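Local coordinates for putative endonuclease/exonuclease/phosphatase family protein (Bacteroides thetaiotaomicron, PDB 3MPR) that probably acts as a metal-dependent nuclease of the endonuclease/exonuclease/phosphatase family, hydrolysing phosphodiester bonds in nucleic acids, at residues N18-D21 against S22-D26; K58-K61 against E62-G66; Q186-D189 against A190-K194. All blocks are in the same frame, centred on the assembly; numbering follows the deposited sequence.

Interaction 1: residues N18-D21 against S22-D26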
ATOM      1  N   ASN A  18      19.762  16.413  -6.666  1.00 18.35           N
ATOM      2  CA  ASN A  18      21.026  17.087  -6.347  1.00 24.81           C
ATOM      3  C   ASN A  18      22.178  16.104  -6.152  1.00 27.81           C
ATOM      4  O   ASN A  18      21.959  14.911  -5.921  1.00 16.47           O
ATOM      5  CB  ASN A  18      20.886  17.956  -5.092  1.00 22.88           C
ATOM      6  CG  ASN A  18      20.604  17.139  -3.846  1.00 24.57           C
ATOM      7  OD1 ASN A  18      21.526  16.654  -3.182  1.00 22.01           O
ATOM      8  ND2 ASN A  18      19.317  16.975  -3.521  1.00 21.34           N
ATOM      9  N   GLY A  19      23.404  16.622  -6.218  1.00 29.81           N
ATOM     10  CA  GLY A  19      24.603  15.805  -6.131  1.00 24.19           C
ATOM     11  C   GLY A  19      24.902  15.187  -4.777  1.00 22.86           C
ATOM     12  O   GLY A  19      25.506  14.117  -4.708  1.00 27.06           O
ATOM     13  N   SER A  20      24.496  15.852  -3.699  1.00 23.21           N
ATOM     14  CA  SER A  20      24.697  15.328  -2.348  1.00 25.50           C
ATOM     15  C   SER A  20      23.909  14.044  -2.097  1.00 23.98           C
ATOM     16  O   SER A  20      24.421  13.095  -1.507  1.00 19.30           O
ATOM     17  CB  SER A  20      24.308  16.372  -1.295  1.00 32.29           C
ATOM     18  OG  SER A  20      25.179  17.490  -1.331  1.00 38.59           O
ATOM     19  N   ASP A  21      22.650  14.023  -2.519  1.00 22.04           N
ATOM     20  CA  ASP A  21      21.856  12.809  -2.383  1.00 17.86           C
ATOM     21  C   ASP A  21      22.447  11.691  -3.242  1.00 16.34           C
ATOM     22  O   ASP A  21      22.579  10.544  -2.789  1.00 18.87           O
ATOM     23  CB  ASP A  21      20.398  13.045  -2.772  1.00 12.45           C
ATOM     24  CG  ASP A  21      19.605  13.783  -1.703  1.00 16.23           C
ATOM     25  OD1 ASP A  21      19.981  13.734  -0.514  1.00 18.73           O
ATOM     26  OD2 ASP A  21      18.581  14.400  -2.065  1.00 21.63           O
ATOM     27  N   SER A  22      22.808  12.018  -4.478  1.00 16.99           N
ATOM     28  CA  SER A  22      23.378  11.013  -5.376  1.00 21.46           C
ATOM     29  C   SER A  22      24.622  10.367  -4.769  1.00 24.15           C
ATOM     30  O   SER A  22      24.801   9.148  -4.840  1.00 22.52           O
ATOM     31  CB  SER A  22      23.706  11.611  -6.747  1.00 20.64           C
ATOM     32  OG  SER A  22      22.530  12.055  -7.401  1.00 27.11           O
ATOM     33  N   ALA A  23      25.478  11.184  -4.166  1.00 26.63           N
ATOM     34  CA  ALA A  23      26.702  10.663  -3.560  1.00 29.50           C
ATOM     35  C   ALA A  23      26.386   9.745  -2.384  1.00 27.38           C
ATOM     36  O   ALA A  23      27.126   8.798  -2.119  1.00 27.89           O
ATOM     37  CB  ALA A  23      27.618  11.799  -3.121  1.00 30.22           C
ATOM     38  N   ARG A  24      25.284  10.025  -1.686  1.00 21.02           N
ATOM     39  CA  ARG A  24      24.866   9.208  -0.545  1.00 20.10           C
ATOM     40  C   ARG A  24      24.151   7.914  -0.944  1.00 20.64           C
ATOM     41  O   ARG A  24      23.817   7.094  -0.088  1.00 19.62           O
ATOM     42  CB  ARG A  24      23.972  10.010   0.402  1.00 23.48           C
ATOM     43  CG  ARG A  24      24.694  11.115   1.162  1.00 30.54           C
ATOM     44  CD  ARG A  24      23.771  11.781   2.183  1.00 31.14           C
ATOM     45  NE  ARG A  24      22.827  12.696   1.548  1.00 40.06           N
ATOM     46  CZ  ARG A  24      23.062  13.989   1.342  1.00 40.32           C
ATOM     47  NH1 ARG A  24      24.210  14.532   1.732  1.00 45.48           N
ATOM     48  NH2 ARG A  24      22.149  14.743   0.751  1.00 35.35           N
ATOM     49  N   GLY A  25      23.912   7.737  -2.236  1.00 17.48           N
ATOM     50  CA  GLY A  25      23.217   6.559  -2.722  1.00 15.91           C
ATOM     51  C   GLY A  25      21.709   6.759  -2.779  1.00 12.71           C
ATOM     52  O   GLY A  25      20.962   5.799  -2.995  1.00 15.01           O
ATOM     53  N   ASP A  26      21.267   8.002  -2.595  1.00 12.29           N
ATOM     54  CA  ASP A  26      19.852   8.353  -2.699  1.00 10.06           C
ATOM     55  C   ASP A  26      19.599   9.201  -3.929  1.00 10.45           C
ATOM     56  O   ASP A  26      18.788  10.141  -3.896  1.00 12.48           O
ATOM     57  CB  ASP A  26      19.394   9.133  -1.470  1.00  9.95           C
ATOM     58  CG  ASP A  26      19.480   8.315  -0.185  1.00 19.59           C
ATOM     59  OD1 ASP A  26      18.912   7.192  -0.123  1.00 16.21           O
ATOM     60  OD2 ASP A  26      20.126   8.807   0.767  1.00 19.03           O
TER
HETATM   61  O   HOH W   1      20.702  11.356   1.058  1.00 19.05           O
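The guanidinium of Arg24 lies flat over the backbone carbonyl of Ser20, whose O sits 3.3 Å from the guanidinium plane, under its centre. A bend at chi3 (-76°) folds the arginine back along the short helix 19-24, and its NH2 reaches Asp21 OD1 at 2.7 Å in a nearly straight salt bridge. The nitrogen donates within its own plane but meets the carboxylate from above, the two flat groups standing 80° apart. A water accepts from Arg24 NE at 2.6 Å and donates to both Asp21 OD1 and Asp26 OD2, joining two acids that would otherwise probably repel. Asp26 is itself paired with Arg275.

The helix begins beside the metal site: the side chain of Asn18, its N-cap, is about 6 Å from that of Glu51, which binds magnesium in another model of this protein. Asn18 OD1 accepts from Asp21 N (2.9 Å), and ND2 returns a bond to Asp21 OD2, which also pairs with Arg15. Gly25 closes the helix in a Schellman motif. Replacing Asp21 by an alanine would remove both oxygens, and Arg24 and Arg15 would probably lose their shared counter-charge. With two arginines beside it, the buried Asp21 carboxylate is likely to stay ionised.

Interaction 2: residues K58-K61 against E62-G66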
ATOM      1  N   LYS A  58       9.615  15.681 -16.116  1.00 12.41           N
ATOM      2  CA  LYS A  58       9.599  14.977 -17.400  1.00  9.56           C
ATOM      3  C   LYS A  58       9.893  13.486 -17.222  1.00  8.60           C
ATOM      4  O   LYS A  58       9.291  12.639 -17.874  1.00 13.77           O
ATOM      5  CB  LYS A  58      10.594  15.624 -18.372  1.00  7.93           C
ATOM      6  CG  LYS A  58      10.052  16.929 -18.944  1.00 14.01           C
ATOM      7  CD  LYS A  58      11.088  17.653 -19.778  1.00 16.25           C
ATOM      8  CE  LYS A  58      10.524  18.958 -20.332  1.00 18.75           C
ATOM      9  NZ  LYS A  58      11.610  19.701 -21.042  1.00 29.26           N
ATOM     10  N   ASP A  59      10.827  13.177 -16.332  1.00 10.35           N
ATOM     11  CA  ASP A  59      11.130  11.790 -15.985  1.00 10.80           C
ATOM     12  C   ASP A  59       9.900  11.098 -15.417  1.00 14.17           C
ATOM     13  O   ASP A  59       9.595   9.950 -15.758  1.00 11.34           O
ATOM     14  CB  ASP A  59      12.226  11.724 -14.920  1.00 11.24           C
ATOM     15  CG  ASP A  59      13.548  12.272 -15.399  1.00 18.90           C
ATOM     16  OD1 ASP A  59      13.731  12.384 -16.628  1.00 24.11           O
ATOM     17  OD2 ASP A  59      14.401  12.581 -14.535  1.00 14.12           O
HETATM   18  N   MSE A  60       9.202  11.788 -14.526  1.00 11.06           N
HETATM   19  CA  MSE A  60       8.049  11.172 -13.872  1.00 11.21           C
HETATM   20  C   MSE A  60       6.941  10.921 -14.875  1.00 12.44           C
HETATM   21  O   MSE A  60       6.353   9.846 -14.897  1.00 11.74           O
HETATM   22  CB  MSE A  60       7.548  12.026 -12.697  1.00 10.34           C
HETATM   23  CG  MSE A  60       8.476  12.010 -11.488  1.00  7.75           C
HETATM   24 SE   MSE A  60       8.554  10.215 -10.658  1.00 25.84          SE
HETATM   25  CE  MSE A  60       6.646   9.930 -10.449  1.00 19.26           C
ATOM     26  N   LYS A  61       6.654  11.902 -15.725  1.00  9.54           N
ATOM     27  CA  LYS A  61       5.632  11.692 -16.743  1.00  7.43           C
ATOM     28  C   LYS A  61       6.019  10.525 -17.669  1.00 10.79           C
ATOM     29  O   LYS A  61       5.188   9.688 -18.007  1.00 12.00           O
ATOM     30  CB  LYS A  61       5.376  12.980 -17.534  1.00 11.36           C
ATOM     31  CG  LYS A  61       4.312  12.844 -18.605  1.00 18.27           C
ATOM     32  CD  LYS A  61       3.951  14.203 -19.204  1.00 17.36           C
ATOM     33  CE  LYS A  61       2.900  14.057 -20.285  1.00 19.26           C
ATOM     34  NZ  LYS A  61       2.656  15.373 -20.954  1.00 18.61           N
ATOM     35  N   GLU A  62       7.284  10.453 -18.063  1.00 11.23           N
ATOM     36  CA  GLU A  62       7.710   9.333 -18.896  1.00 10.38           C
ATOM     37  C   GLU A  62       7.462   8.012 -18.166  1.00  9.68           C
ATOM     38  O   GLU A  62       7.045   7.029 -18.774  1.00 12.13           O
ATOM     39  CB  GLU A  62       9.180   9.465 -19.297  1.00 19.38           C
ATOM     40  CG  GLU A  62       9.734   8.248 -20.035  1.00 21.78           C
ATOM     41  CD  GLU A  62      11.198   8.410 -20.385  1.00 28.84           C
ATOM     42  OE1 GLU A  62      12.020   8.556 -19.459  1.00 29.55           O
ATOM     43  OE2 GLU A  62      11.530   8.402 -21.586  1.00 34.88           O
ATOM     44  N   ALA A  63       7.698   8.002 -16.856  1.00 13.16           N
ATOM     45  CA  ALA A  63       7.522   6.787 -16.062  1.00 12.82           C
ATOM     46  C   ALA A  63       6.064   6.516 -15.735  1.00 14.78           C
ATOM     47  O   ALA A  63       5.743   5.460 -15.187  1.00 14.75           O
ATOM     48  CB  ALA A  63       8.333   6.867 -14.769  1.00 11.72           C
ATOM     49  N   LEU A  64       5.185   7.466 -16.057  1.00 11.65           N
ATOM     50  CA  LEU A  64       3.770   7.357 -15.695  1.00 11.80           C
ATOM     51  C   LEU A  64       2.837   7.506 -16.892  1.00 16.93           C
ATOM     52  O   LEU A  64       2.158   8.514 -17.025  1.00 13.36           O
ATOM     53  CB  LEU A  64       3.403   8.382 -14.620  1.00 10.72           C
ATOM     54  CG  LEU A  64       3.997   8.144 -13.225  1.00  8.93           C
ATOM     55  CD1 LEU A  64       3.648   9.318 -12.310  1.00 15.56           C
ATOM     56  CD2 LEU A  64       3.496   6.832 -12.635  1.00  7.01           C
ATOM     57  N   PRO A  65       2.802   6.489 -17.768  1.00 18.97           N
ATOM     58  CA  PRO A  65       1.899   6.522 -18.917  1.00 21.38           C
ATOM     59  C   PRO A  65       0.501   6.776 -18.420  1.00 17.45           C
ATOM     60  O   PRO A  65       0.079   6.134 -17.452  1.00 18.67           O
ATOM     61  CB  PRO A  65       1.987   5.098 -19.471  1.00 27.72           C
ATOM     62  CG  PRO A  65       3.348   4.628 -19.065  1.00 28.98           C
ATOM     63  CD  PRO A  65       3.613   5.258 -17.728  1.00 23.19           C
ATOM     64  N   GLY A  66      -0.201   7.710 -19.049  1.00 15.01           N
ATOM     65  CA  GLY A  66      -1.566   8.003 -18.662  1.00 18.01           C
ATOM     66  C   GLY A  66      -1.707   9.157 -17.684  1.00 14.68           C
ATOM     67  O   GLY A  66      -2.825   9.551 -17.370  1.00 15.47           O
TER
HETATM   68  O   HOH W   2      11.414   8.148 -16.952  1.00 16.40           O
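Asp59 O is gripped from two directions near the end of helix 54-63: Ala63 N donates to it at 2.9 Å in a regular helical bond, and a water donates to it at 2.8 Å. The same water gives its other hydrogen to Glu62 OE1 at 2.6 Å, linking the glutamate to the backbone one turn earlier. With CG anti to the backbone N (chi1 173°) and the rest extended, the Glu62 carboxylate reaches that water. The Asp59 carboxylate takes no part in this link and bonds instead to Trp28 of helix 28-41.

One turn of helix separates Met60, a selenomethionine, from Leu64; their side chains lie side by side and point the same way, with Met60 CE 3.6 Å from Leu64 CD1. Bends at chi2 and chi3 curl the selenomethionine so that its methyl comes back to the leucine. Both pack against helix 28-41, Met60 on Trp28 and Leu64 on Gln40. Leu64 N bonds to Lys61 O, three residues back, and the chain then enters edge strand 67-70, where Asp68 holds Lys61. The chemistry thus divides by side: buried apolar groups face the neighbouring helix, while a solvent-mediated bond ties the exposed glutamate to the main chain.

Interaction 3: residues Q186-D189 against A190-K194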
ATOM      1  N   GLN A 186       1.230  27.085  14.513  1.00 13.41           N
ATOM      2  CA  GLN A 186       0.181  28.043  14.212  1.00 15.24           C
ATOM      3  C   GLN A 186      -0.351  27.916  12.787  1.00  9.86           C
ATOM      4  O   GLN A 186      -1.548  28.047  12.568  1.00 11.64           O
ATOM      5  CB  GLN A 186       0.669  29.477  14.458  1.00 16.67           C
ATOM      6  CG  GLN A 186      -0.446  30.502  14.374  1.00 21.09           C
ATOM      7  CD  GLN A 186       0.014  31.900  14.728  1.00 28.44           C
ATOM      8  OE1 GLN A 186       1.168  32.115  15.107  1.00 27.37           O
ATOM      9  NE2 GLN A 186      -0.889  32.862  14.600  1.00 28.63           N
ATOM     10  N   SER A 187       0.529  27.655  11.821  1.00 11.86           N
ATOM     11  CA  SER A 187       0.100  27.565  10.426  1.00 11.10           C
ATOM     12  C   SER A 187      -0.723  26.310  10.134  1.00 15.14           C
ATOM     13  O   SER A 187      -1.496  26.283   9.187  1.00 21.19           O
ATOM     14  CB  SER A 187       1.291  27.677   9.463  1.00 14.50           C
ATOM     15  OG  SER A 187       2.263  26.675   9.731  1.00 14.36           O
ATOM     16  N   TYR A 188      -0.576  25.275  10.959  1.00 13.08           N
ATOM     17  CA  TYR A 188      -1.482  24.132  10.875  1.00  9.40           C
ATOM     18  C   TYR A 188      -2.872  24.554  11.378  1.00 13.20           C
ATOM     19  O   TYR A 188      -3.901  24.332  10.710  1.00 13.26           O
ATOM     20  CB  TYR A 188      -0.935  22.952  11.699  1.00  8.78           C
ATOM     21  CG  TYR A 188      -1.897  21.778  11.807  1.00  8.36           C
ATOM     22  CD1 TYR A 188      -2.850  21.733  12.812  1.00 12.40           C
ATOM     23  CD2 TYR A 188      -1.855  20.724  10.891  1.00  7.82           C
ATOM     24  CE1 TYR A 188      -3.737  20.680  12.919  1.00  9.65           C
ATOM     25  CE2 TYR A 188      -2.746  19.661  10.985  1.00  8.92           C
ATOM     26  CZ  TYR A 188      -3.683  19.648  12.006  1.00  9.38           C
ATOM     27  OH  TYR A 188      -4.567  18.612  12.134  1.00 11.51           O
ATOM     28  N   ASP A 189      -2.898  25.186  12.549  1.00 10.86           N
ATOM     29  CA  ASP A 189      -4.141  25.668  13.134  1.00 14.40           C
ATOM     30  C   ASP A 189      -4.840  26.614  12.174  1.00 10.90           C
ATOM     31  O   ASP A 189      -6.062  26.680  12.143  1.00 12.83           O
ATOM     32  CB  ASP A 189      -3.888  26.431  14.446  1.00 20.88           C
ATOM     33  CG  ASP A 189      -3.212  25.587  15.508  1.00 30.93           C
ATOM     34  OD1 ASP A 189      -3.229  24.341  15.408  1.00 31.59           O
ATOM     35  OD2 ASP A 189      -2.665  26.185  16.462  1.00 35.74           O
ATOM     36  N   ALA A 190      -4.060  27.363  11.404  1.00 12.15           N
ATOM     37  CA  ALA A 190      -4.649  28.356  10.506  1.00 16.26           C
ATOM     38  C   ALA A 190      -5.595  27.722   9.480  1.00 15.43           C
ATOM     39  O   ALA A 190      -6.608  28.324   9.100  1.00 10.42           O
ATOM     40  CB  ALA A 190      -3.569  29.190   9.836  1.00 13.87           C
ATOM     41  N   PHE A 191      -5.295  26.495   9.055  1.00 11.31           N
ATOM     42  CA  PHE A 191      -6.162  25.805   8.101  1.00  9.11           C
ATOM     43  C   PHE A 191      -7.426  25.218   8.720  1.00 14.57           C
ATOM     44  O   PHE A 191      -8.482  25.198   8.079  1.00 12.78           O
ATOM     45  CB  PHE A 191      -5.392  24.701   7.353  1.00 10.46           C
ATOM     46  CG  PHE A 191      -4.334  25.227   6.410  1.00 11.80           C
ATOM     47  CD1 PHE A 191      -4.693  25.794   5.200  1.00 12.02           C
ATOM     48  CD2 PHE A 191      -2.992  25.150   6.735  1.00 14.80           C
ATOM     49  CE1 PHE A 191      -3.735  26.287   4.324  1.00 16.04           C
ATOM     50  CE2 PHE A 191      -2.021  25.639   5.865  1.00 14.39           C
ATOM     51  CZ  PHE A 191      -2.393  26.207   4.660  1.00 16.37           C
ATOM     52  N   VAL A 192      -7.325  24.721   9.951  1.00 12.51           N
ATOM     53  CA  VAL A 192      -8.384  23.873  10.492  1.00 12.42           C
ATOM     54  C   VAL A 192      -9.212  24.435  11.641  1.00 16.18           C
ATOM     55  O   VAL A 192     -10.292  23.913  11.922  1.00 16.45           O
ATOM     56  CB  VAL A 192      -7.830  22.514  10.984  1.00 14.21           C
ATOM     57  CG1 VAL A 192      -7.225  21.723   9.836  1.00 15.15           C
ATOM     58  CG2 VAL A 192      -6.817  22.722  12.113  1.00 14.94           C
ATOM     59  N   SER A 193      -8.706  25.458  12.324  1.00 18.13           N
ATOM     60  CA  SER A 193      -9.322  25.905  13.575  1.00 18.95           C
ATOM     61  C   SER A 193     -10.749  26.414  13.423  1.00 19.06           C
ATOM     62  O   SER A 193     -11.518  26.363  14.377  1.00 18.32           O
ATOM     63  CB  SER A 193      -8.480  26.987  14.255  1.00 19.89           C
ATOM     64  OG  SER A 193      -8.634  28.222  13.573  1.00 24.80           O
ATOM     65  N   LYS A 194     -11.103  26.921  12.245  1.00 16.97           N
ATOM     66  CA  LYS A 194     -12.472  27.389  12.000  1.00 16.88           C
ATOM     67  C   LYS A 194     -13.308  26.418  11.159  1.00 21.86           C
ATOM     68  O   LYS A 194     -14.410  26.749  10.726  1.00 19.91           O
ATOM     69  CB  LYS A 194     -12.468  28.772  11.326  1.00 20.39           C
ATOM     70  CG  LYS A 194     -11.675  29.840  12.061  1.00 20.74           C
ATOM     71  CD  LYS A 194     -12.162  30.023  13.494  1.00 22.03           C
ATOM     72  CE  LYS A 194     -11.336  31.077  14.225  1.00 29.84           C
ATOM     73  NZ  LYS A 194     -11.667  31.155  15.679  1.00 35.75           N
TER
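Apolar contact is carried by Tyr188 and Val192, one turn apart on helix 186-192. Val192 CG2 approaches the tyrosine ring obliquely, 3.8 Å from Tyr188 CE1, and the same methyl rests 3.6 Å from Tyr188 O. The tyrosine ring comes up to the valine because its CG stands anti to the backbone N (chi1 173°). Its hydroxyl bonds Asp199, and the ring meets that of His229 with the planes at about 60°.

Ring and methyl contacts with main-chain oxygens form a second group. Phe191 turns its CD2 corner to Ser187 O at 3.1 Å, a close approach of a ring carbon to a carbonyl, oblique to the ring plane; Tyr188 O lies near that plane at the edge. Ala190 CB rests on the oxygens of Gln186 and Ser187.

The helix follows strand 173-178 in the DNase I-like fold and packs beside helix 148-164, against one of the two large sheets. Ala190 and Phe191 both touch Ala155 of that helix, while Phe191 stacks on Phe231 of strand 228-232 and meets Phe179 nearly at right angles.

Backbone hydrogen bonds make up the third group, and they change character along the helix. Ala190 N donates to Gln186 O at 2.9 Å in the usual pattern, four residues back. Phe191 N instead bonds to Tyr188 O, three residues back. Asp189 O takes two donors: Ser193 N at 2.9 Å, and more weakly Val192 N at 3.2 Å.

From the N terminus, strand 5-13 leads into interaction 1, the short helix 19-24 with its caps, before helix 28-41 begins. Strand 46-50 follows; then interaction 2, at the end of helix 54-63, rests against helix 28-41 and hands the chain to edge strand 67-70 of the seven-stranded sheet. Interaction 3 comes much later, after strand 173-178, and ties its helix to helix 148-164 and to strand 228-232 of the six-stranded sheet. Each closes only a local turn; the three run in series, none nested or crossed. Interactions 1 and 2 are neighbours, about 10 Å apart at their nearest atoms. Interactions 2 and 3 lie on opposite sides of the chain's centre.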